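Local coordinates for protein DNA endonuclease I-CvuI (Chlorella vulgaris, PDB 5A77) that cleaves a DNA target in the presence of magnesium and, as a LAGLIDADG homing endonuclease, probably promotes the homing of its intron, at residues B[79-82]-B[86-89]; B[93-96]-B[101-104]; B[109-114]-B[128-133]. One frame throughout, in Å; residues are numbered along the deposited sequence.

Contact 1. Residues B[79-82]-B[86-89]; sequences FCVV and SLQT. With nucleotides of chain C.
Val81 pushes one methyl, CG1, against the first turn of helix 84-94, into the angle between Ser86 and Leu87. CG1 lies 3.8 Å from Leu87 CA and 3.9 Å from Ser86 O, so it touches helix backbone as much as side chain. Its apolar partner on the helix is Leu87 CB, with CG1 and CB 4.1 Å apart. With CG1 anti to the backbone N (chi1 -171°), the methyl stands beside the carbonyl carbon of its own residue, which aims it at the Ser86-Leu87 backbone. Leu87 answers from across: its two methyls come up near the Val81 carbonyl, CD2 reaching 4.1 Å from Val81 O. Ser86 turns its hydroxyl back to the strand end, where OG stands 3.3 Å from Val82 O.

Farther out, Val81 is held in the sheet by backbone hydrogen bonds with Leu45, and Leu87 also rests on Val43 and Leu45 of strand 39-50 and on Val108 of helix 102-114. Phe79, two residues before Val81 on the strand, packs against helix 55-64. The Ser86 carbonyl oxygen has a hydrogen bond with the Thr90 hydroxyl one turn on.

Val82 points the other way, to the bound DNA, and its CG1 meets OP2 of DA4 of chain C at 3.4 Å. The touch is van der Waals, from a methyl to a phosphate oxygen.

This is the junction where the antiparallel sheet of the LAGLIDADG fold runs into a helix, and alternation gives the two faces of the strand different chemistries. Val81 packs the strand against the following helix through van der Waals contact, while Val82, on the DNA face, offers a hydrocarbon surface that can shape the fit to a phosphate but adds no charge to bind it.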
loop_
_atom_site.group_PDB
_atom_site.type_symbol
_atom_site.label_atom_id
_atom_site.label_comp_id
_atom_site.label_asym_id
_atom_site.label_seq_id
_atom_site.Cartn_x
_atom_site.Cartn_y
_atom_site.Cartn_z
ATOM N N PHE B 79 10.323 1.663 7.910
ATOM C CA PHE B 79 10.151 1.105 9.245
ATOM C C PHE B 79 10.478 -0.386 9.177
ATOM O O PHE B 79 9.928 -1.099 8.348
ATOM C CB PHE B 79 8.730 1.311 9.769
ATOM C CG PHE B 79 8.352 0.345 10.864
ATOM C CD1 PHE B 79 8.604 0.653 12.189
ATOM C CD2 PHE B 79 7.772 -0.890 10.563
ATOM C CE1 PHE B 79 8.270 -0.238 13.198
ATOM C CE2 PHE B 79 7.436 -1.783 11.563
ATOM C CZ PHE B 79 7.680 -1.449 12.886
ATOM N N CYS B 80 11.345 -0.883 10.047
ATOM C CA CYS B 80 11.725 -2.286 9.893
ATOM C C CYS B 80 11.791 -3.104 11.180
ATOM O O CYS B 80 12.366 -2.669 12.181
ATOM C CB CYS B 80 13.070 -2.387 9.183
ATOM S SG CYS B 80 13.545 -4.088 8.941
ATOM N N VAL B 81 11.194 -4.291 11.138
ATOM C CA VAL B 81 11.311 -5.244 12.229
ATOM C C VAL B 81 12.175 -6.411 11.782
ATOM O O VAL B 81 11.760 -7.201 10.926
ATOM C CB VAL B 81 9.937 -5.769 12.695
ATOM C CG1 VAL B 81 10.081 -6.587 13.971
ATOM C CG2 VAL B 81 8.992 -4.626 12.931
ATOM N N VAL B 82 13.376 -6.508 12.344
ATOM C CA VAL B 82 14.284 -7.615 12.043
ATOM C C VAL B 82 14.314 -8.619 13.185
ATOM O O VAL B 82 14.214 -8.241 14.356
ATOM C CB VAL B 82 15.731 -7.127 11.797
ATOM C CG1 VAL B 82 16.594 -8.233 11.177
ATOM C CG2 VAL B 82 15.738 -5.892 10.929
ATOM N N SER B 86 11.214 -10.824 17.747
ATOM C CA SER B 86 10.324 -9.662 17.696
ATOM C C SER B 86 9.465 -9.648 16.429
ATOM O O SER B 86 8.382 -9.051 16.420
ATOM C CB SER B 86 11.118 -8.360 17.789
ATOM O OG SER B 86 12.298 -8.418 17.012
ATOM N N LEU B 87 9.945 -10.286 15.360
ATOM C CA LEU B 87 9.207 -10.290 14.096
ATOM C C LEU B 87 8.125 -11.351 14.152
ATOM O O LEU B 87 7.083 -11.220 13.514
ATOM C CB LEU B 87 10.135 -10.513 12.898
ATOM C CG LEU B 87 9.431 -10.826 11.573
ATOM C CD1 LEU B 87 8.461 -9.709 11.180
ATOM C CD2 LEU B 87 10.409 -11.091 10.453
ATOM N N GLN B 88 8.370 -12.399 14.928
ATOM C CA GLN B 88 7.350 -13.405 15.190
ATOM C C GLN B 88 6.169 -12.692 15.782
ATOM O O GLN B 88 5.097 -12.683 15.218
ATOM C CB GLN B 88 7.852 -14.512 16.137
ATOM C CG GLN B 88 6.842 -15.645 16.336
ATOM C CD GLN B 88 7.249 -16.639 17.416
ATOM O OE1 GLN B 88 8.405 -16.671 17.850
ATOM N NE2 GLN B 88 6.300 -17.465 17.846
ATOM N N THR B 89 6.400 -12.021 16.896
ATOM C CA THR B 89 5.338 -11.309 17.598
ATOM C C THR B 89 4.541 -10.338 16.723
ATOM O O THR B 89 3.349 -10.143 16.933
ATOM C CB THR B 89 5.933 -10.569 18.795
ATOM O OG1 THR B 89 6.465 -11.546 19.695
ATOM C CG2 THR B 89 4.884 -9.752 19.527
ATOM P P DA C 4 18.381 -10.628 14.292
ATOM O OP1 DA C 4 17.607 -11.598 15.094
ATOM O OP2 DA C 4 18.379 -10.659 12.809
ATOM O "O5'" DA C 4 17.914 -9.173 14.788
ATOM C "C5'" DA C 4 18.082 -8.807 16.172
ATOM C "C4'" DA C 4 18.681 -7.422 16.303
ATOM O "O4'" DA C 4 20.034 -7.437 15.796
ATOM C "C3'" DA C 4 17.951 -6.322 15.525
ATOM O "O3'" DA C 4 17.659 -5.236 16.386
ATOM C "C2'" DA C 4 18.945 -5.919 14.431
ATOM C "C1'" DA C 4 20.274 -6.249 15.074
ATOM N N9 DA C 4 21.330 -6.534 14.110
ATOM C C8 DA C 4 21.381 -7.596 13.259
ATOM N N7 DA C 4 22.453 -7.625 12.511
ATOM C C5 DA C 4 23.172 -6.519 12.909
ATOM C C6 DA C 4 24.420 -6.006 12.501
ATOM N N6 DA C 4 25.169 -6.566 11.545
ATOM N N1 DA C 4 24.860 -4.881 13.100
ATOM C C2 DA C 4 24.104 -4.315 14.057
ATOM N N3 DA C 4 22.916 -4.712 14.535
ATOM C C4 DA C 4 22.500 -5.833 13.904
#

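Contact 2. Residues B[93-96]-B[101-104]; sequences KLLP and KRAQ. With nucleotides of chain F.
Arg102 threads past Leu95, and the two side chains cross at about a right angle. From CB the chain runs out with CG anti to the backbone N (chi1 -166°), which sets CG 3.9 Å from Leu95 CD1. CD continues along the backbone, 4.0 Å from Leu95 O. A bend at chi3 (-57°) then turns the guanidinium back: NE is 3.6 Å from Leu95 O, but its hydrogen bond goes to Leu98 O, in the loop that joins the two segments. NH2 is likewise hydrogen-bonded just beyond the segments. The arginine thus crosses the Leu95 methyl with CG, passes its carbonyl oxygen with CD and NE, and ties its polar end to the turn.

Lys101, the N-cap residue of helix 102-114, reaches elsewhere: its NZ donates a hydrogen bond of 2.6 Å to OP2 of the 5'-terminal phosphate of DG1 of chain F, consistent with an end made by cleavage, and its backbone N makes a weak one to Asp20 in the LAGLIDADG motif.

The contact lies at the surface, where helix 84-94 gives way through a short loop to helix 102-114; Leu95 leans on Ala105, Lys106 and Leu109 of the latter.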
loop_
_atom_site.group_PDB
_atom_site.type_symbol
_atom_site.label_atom_id
_atom_site.label_comp_id
_atom_site.label_asym_id
_atom_site.label_seq_id
_atom_site.Cartn_x
_atom_site.Cartn_y
_atom_site.Cartn_z
ATOM N N LYS B 93 0.094 -10.835 14.920
ATOM C CA LYS B 93 -0.819 -9.701 15.039
ATOM C C LYS B 93 -1.513 -9.492 13.715
ATOM O O LYS B 93 -2.727 -9.339 13.664
ATOM C CB LYS B 93 -0.081 -8.432 15.462
ATOM C CG LYS B 93 0.048 -8.276 16.956
ATOM C CD LYS B 93 1.171 -7.335 17.296
ATOM C CE LYS B 93 1.452 -7.346 18.777
ATOM N NZ LYS B 93 2.759 -6.685 19.071
ATOM N N LEU B 94 -0.728 -9.521 12.642
ATOM C CA LEU B 94 -1.216 -9.215 11.300
ATOM C C LEU B 94 -1.849 -10.411 10.599
ATOM O O LEU B 94 -2.835 -10.265 9.879
ATOM C CB LEU B 94 -0.066 -8.670 10.451
ATOM C CG LEU B 94 0.518 -7.397 11.069
ATOM C CD1 LEU B 94 1.690 -6.834 10.270
ATOM C CD2 LEU B 94 -0.588 -6.371 11.202
ATOM N N LEU B 95 -1.266 -11.586 10.828
ATOM C CA LEU B 95 -1.647 -12.854 10.194
ATOM C C LEU B 95 -3.142 -13.051 9.923
ATOM O O LEU B 95 -3.514 -13.395 8.801
ATOM C CB LEU B 95 -1.133 -14.004 11.056
ATOM C CG LEU B 95 -0.590 -15.267 10.414
ATOM C CD1 LEU B 95 0.254 -14.930 9.204
ATOM C CD2 LEU B 95 0.236 -15.989 11.471
ATOM N N PRO B 96 -4.010 -12.818 10.930
ATOM C CA PRO B 96 -5.443 -12.973 10.640
ATOM C C PRO B 96 -5.987 -11.995 9.585
ATOM O O PRO B 96 -7.083 -12.224 9.060
ATOM C CB PRO B 96 -6.106 -12.700 11.995
ATOM C CG PRO B 96 -5.038 -12.942 13.006
ATOM C CD PRO B 96 -3.783 -12.478 12.349
ATOM N N LYS B 101 -0.106 -11.073 1.487
ATOM C CA LYS B 101 1.234 -11.498 1.856
ATOM C C LYS B 101 1.253 -12.534 2.980
ATOM O O LYS B 101 2.279 -12.728 3.630
ATOM C CB LYS B 101 2.063 -10.267 2.231
ATOM C CG LYS B 101 2.143 -9.242 1.101
ATOM C CD LYS B 101 3.152 -8.153 1.389
ATOM C CE LYS B 101 3.907 -7.730 0.126
ATOM N NZ LYS B 101 3.046 -7.140 -0.914
ATOM N N ARG B 102 0.125 -13.205 3.196
ATOM C CA ARG B 102 0.030 -14.172 4.282
ATOM C C ARG B 102 0.938 -15.389 4.050
ATOM O O ARG B 102 1.422 -15.994 5.006
ATOM C CB ARG B 102 -1.415 -14.632 4.481
ATOM C CG ARG B 102 -1.620 -15.375 5.801
ATOM C CD ARG B 102 -2.975 -16.050 5.892
ATOM N NE ARG B 102 -4.086 -15.118 5.721
ATOM C CZ ARG B 102 -5.366 -15.480 5.762
ATOM N NH1 ARG B 102 -5.684 -16.754 5.965
ATOM N NH2 ARG B 102 -6.325 -14.574 5.594
ATOM N N ALA B 103 1.177 -15.739 2.788
ATOM C CA ALA B 103 2.102 -16.827 2.467
ATOM C C ALA B 103 3.523 -16.510 2.960
ATOM O O ALA B 103 4.153 -17.333 3.638
ATOM C CB ALA B 103 2.104 -17.099 0.984
ATOM N N GLN B 104 4.012 -15.314 2.633
ATOM C CA GLN B 104 5.325 -14.879 3.094
ATOM C C GLN B 104 5.372 -14.891 4.615
ATOM O O GLN B 104 6.363 -15.306 5.207
ATOM C CB GLN B 104 5.662 -13.486 2.567
ATOM C CG GLN B 104 5.789 -13.390 1.061
ATOM C CD GLN B 104 4.569 -12.761 0.423
ATOM O OE1 GLN B 104 3.539 -13.418 0.205
ATOM N NE2 GLN B 104 4.665 -11.472 0.142
ATOM O OP3 DG F 1 5.239 -5.110 -3.457
ATOM P P DG F 1 4.856 -4.128 -2.409
ATOM O OP1 DG F 1 4.308 -2.940 -3.110
ATOM O OP2 DG F 1 4.014 -4.833 -1.415
ATOM O "O5'" DG F 1 6.168 -3.682 -1.609
ATOM C "C5'" DG F 1 7.016 -2.632 -2.115
ATOM C "C4'" DG F 1 8.184 -3.243 -2.857
ATOM O "O4'" DG F 1 9.200 -2.251 -3.155
ATOM C "C3'" DG F 1 8.892 -4.355 -2.107
ATOM O "O3'" DG F 1 9.079 -5.388 -3.001
ATOM C "C2'" DG F 1 10.227 -3.718 -1.697
ATOM C "C1'" DG F 1 10.468 -2.808 -2.876
ATOM N N9 DG F 1 11.389 -1.703 -2.648
ATOM C C8 DG F 1 11.314 -0.739 -1.667
ATOM N N7 DG F 1 12.247 0.170 -1.766
ATOM C C5 DG F 1 12.965 -0.202 -2.897
ATOM C C6 DG F 1 14.088 0.399 -3.504
ATOM O O6 DG F 1 14.697 1.406 -3.153
ATOM N N1 DG F 1 14.505 -0.300 -4.628
ATOM C C2 DG F 1 13.912 -1.431 -5.109
ATOM N N2 DG F 1 14.452 -1.960 -6.216
ATOM N N3 DG F 1 12.857 -2.007 -4.551
ATOM C C4 DG F 1 12.443 -1.343 -3.453
#

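Contact 3. Residues B[109-114]-B[128-133]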
loop_
_atom_site.group_PDB
_atom_site.type_symbol
_atom_site.label_atom_id
_atom_site.label_comp_id
_atom_site.label_asym_id
_atom_site.label_seq_id
_atom_site.Cartn_x
_atom_site.Cartn_y
_atom_site.Cartn_z
ATOM N N LEU B 109 7.345 -17.479 9.484
ATOM C CA LEU B 109 7.122 -18.071 10.800
ATOM C C LEU B 109 7.663 -19.509 10.896
ATOM O O LEU B 109 8.077 -19.937 11.978
ATOM C CB LEU B 109 5.642 -18.046 11.164
ATOM C CG LEU B 109 5.123 -16.649 11.499
ATOM C CD1 LEU B 109 3.655 -16.670 11.864
ATOM C CD2 LEU B 109 5.955 -16.024 12.622
ATOM N N GLN B 110 7.660 -20.255 9.787
ATOM C CA GLN B 110 8.281 -21.577 9.783
ATOM C C GLN B 110 9.797 -21.436 9.894
ATOM O O GLN B 110 10.469 -22.290 10.496
ATOM C CB GLN B 110 7.913 -22.383 8.524
ATOM C CG GLN B 110 6.549 -23.074 8.578
ATOM C CD GLN B 110 6.330 -23.820 9.875
ATOM O OE1 GLN B 110 7.215 -24.522 10.347
ATOM N NE2 GLN B 110 5.155 -23.662 10.468
ATOM N N ILE B 111 10.338 -20.360 9.316
ATOM C CA ILE B 111 11.775 -20.092 9.444
ATOM C C ILE B 111 12.175 -19.672 10.856
ATOM O O ILE B 111 13.222 -20.069 11.356
ATOM C CB ILE B 111 12.253 -18.993 8.486
ATOM C CG1 ILE B 111 11.949 -19.361 7.036
ATOM C CG2 ILE B 111 13.748 -18.732 8.682
ATOM C CD1 ILE B 111 12.588 -18.408 6.040
ATOM N N ILE B 112 11.354 -18.845 11.495
ATOM C CA ILE B 112 11.687 -18.369 12.829
ATOM C C ILE B 112 11.706 -19.565 13.779
ATOM O O ILE B 112 12.427 -19.566 14.785
ATOM C CB ILE B 112 10.705 -17.282 13.315
ATOM C CG1 ILE B 112 10.975 -15.958 12.589
ATOM C CG2 ILE B 112 10.832 -17.052 14.819
ATOM C CD1 ILE B 112 9.861 -14.915 12.757
ATOM N N LYS B 113 10.947 -20.599 13.426
ATOM C CA LYS B 113 10.901 -21.821 14.226
ATOM C C LYS B 113 12.277 -22.474 14.399
ATOM O O LYS B 113 12.590 -22.978 15.477
ATOM C CB LYS B 113 9.922 -22.818 13.608
ATOM C CG LYS B 113 8.822 -23.246 14.560
ATOM C CD LYS B 113 7.660 -23.878 13.814
ATOM C CE LYS B 113 6.582 -22.833 13.527
ATOM N NZ LYS B 113 5.206 -23.413 13.428
ATOM N N LYS B 114 13.098 -22.420 13.353
ATOM C CA LYS B 114 14.390 -23.090 13.347
ATOM C C LYS B 114 15.621 -22.204 13.612
ATOM O O LYS B 114 16.721 -22.729 13.802
ATOM C CB LYS B 114 14.578 -23.802 12.013
ATOM C CG LYS B 114 13.281 -24.075 11.299
ATOM C CD LYS B 114 13.473 -25.008 10.136
ATOM C CE LYS B 114 12.334 -25.994 10.115
ATOM N NZ LYS B 114 12.653 -27.159 9.265
ATOM N N ALA B 128 17.662 -22.079 4.875
ATOM C CA ALA B 128 18.031 -21.419 3.623
ATOM C C ALA B 128 17.073 -21.794 2.485
ATOM O O ALA B 128 16.682 -20.945 1.678
ATOM C CB ALA B 128 19.459 -21.761 3.241
ATOM N N LEU B 129 16.690 -23.064 2.422
ATOM C CA LEU B 129 15.775 -23.509 1.373
ATOM C C LEU B 129 14.379 -22.854 1.487
ATOM O O LEU B 129 13.715 -22.623 0.484
ATOM C CB LEU B 129 15.661 -25.032 1.390
ATOM C CG LEU B 129 16.788 -25.703 0.599
ATOM C CD1 LEU B 129 17.003 -27.169 1.012
ATOM C CD2 LEU B 129 16.490 -25.606 -0.888
ATOM N N LEU B 130 13.961 -22.549 2.710
ATOM C CA LEU B 130 12.729 -21.823 2.960
ATOM C C LEU B 130 12.911 -20.342 2.607
ATOM O O LEU B 130 11.945 -19.649 2.272
ATOM C CB LEU B 130 12.306 -21.974 4.424
ATOM C CG LEU B 130 11.680 -23.286 4.879
ATOM C CD1 LEU B 130 11.362 -23.264 6.369
ATOM C CD2 LEU B 130 10.423 -23.549 4.075
ATOM N N ALA B 131 14.148 -19.856 2.682
ATOM C CA ALA B 131 14.429 -18.484 2.281
ATOM C C ALA B 131 14.151 -18.280 0.790
ATOM O O ALA B 131 13.628 -17.240 0.392
ATOM C CB ALA B 131 15.857 -18.106 2.602
ATOM N N ASP B 132 14.509 -19.261 -0.033
ATOM C CA ASP B 132 14.280 -19.155 -1.473
ATOM C C ASP B 132 12.818 -19.240 -1.829
ATOM O O ASP B 132 12.397 -18.663 -2.831
ATOM C CB ASP B 132 15.026 -20.234 -2.257
ATOM C CG ASP B 132 16.498 -20.280 -1.934
ATOM O OD1 ASP B 132 17.030 -19.278 -1.388
ATOM O OD2 ASP B 132 17.121 -21.323 -2.253
ATOM N N LYS B 133 12.043 -19.967 -1.031
ATOM C CA LYS B 133 10.617 -20.080 -1.321
ATOM C C LYS B 133 9.874 -18.783 -1.039
ATOM O O LYS B 133 8.962 -18.423 -1.789
ATOM C CB LYS B 133 9.976 -21.212 -0.534
ATOM C CG LYS B 133 9.674 -22.406 -1.399
ATOM C CD LYS B 133 8.668 -23.305 -0.729
ATOM C CE LYS B 133 8.236 -24.425 -1.646
ATOM N NZ LYS B 133 6.984 -25.053 -1.128
#
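Ile111, whose carbonyl O accepts a 3.1 Å hydrogen bond from Lys114 N within its own helix, packs its side chain against Leu130 of helix 121-135. Its CG1 meets Leu130 CB at 3.7 Å, and the two side chains slide past each other in opposite directions. Ile111 CG1 is anti to the carbonyl carbon (chi1 -58°) and the chain is extended beyond it, which carries CD1 across to the facing backbone, 4.0 Å from Ala131 N. Leu130 returns the contact with CD1, which reaches Gln110 CB at 4.2 Å. An alanine in its place has neither branch of Ile111, so Leu130 CB would probably be left without its main apolar neighbour and a gap would open between the helices. Ile111 also rests on Ala27, Val41 and Val43 of the sheet, and Ala131 on Ile29. Near one end of the contact Lys114 forms a salt bridge with Glu126.

The short helix segments run nearly antiparallel, at 164° between their directions, with axes 9.8 Å apart. Two helices lying side by side on one face of an antiparallel sheet fit the LAGLIDADG fold, whose curved sheet keeps its other face for DNA.

The three contacts follow one another along the chain, and helices 84-94 and 102-114 run through them, with strand 76-82 and helix 121-135 as outer partners. Contacts 1 and 2 share the first helix, their centres 13 Å apart; contacts 2 and 3 share the second, with centres 15 Å apart. Direct packing also joins them: Leu95 CD2 of contact 2 lies 3.5 Å from Leu109 CD1 of contact 3, and Gln88 N of contact 1 lies 3.6 Å from Ile112 CD1. Contacts 1 and 2 reach different DNA chains; contact 2 is the one linked to the cleavage site, through Lys101 and Asp20, whereas contact 3 stays about 7 Å from the nucleic acid at its nearest atom.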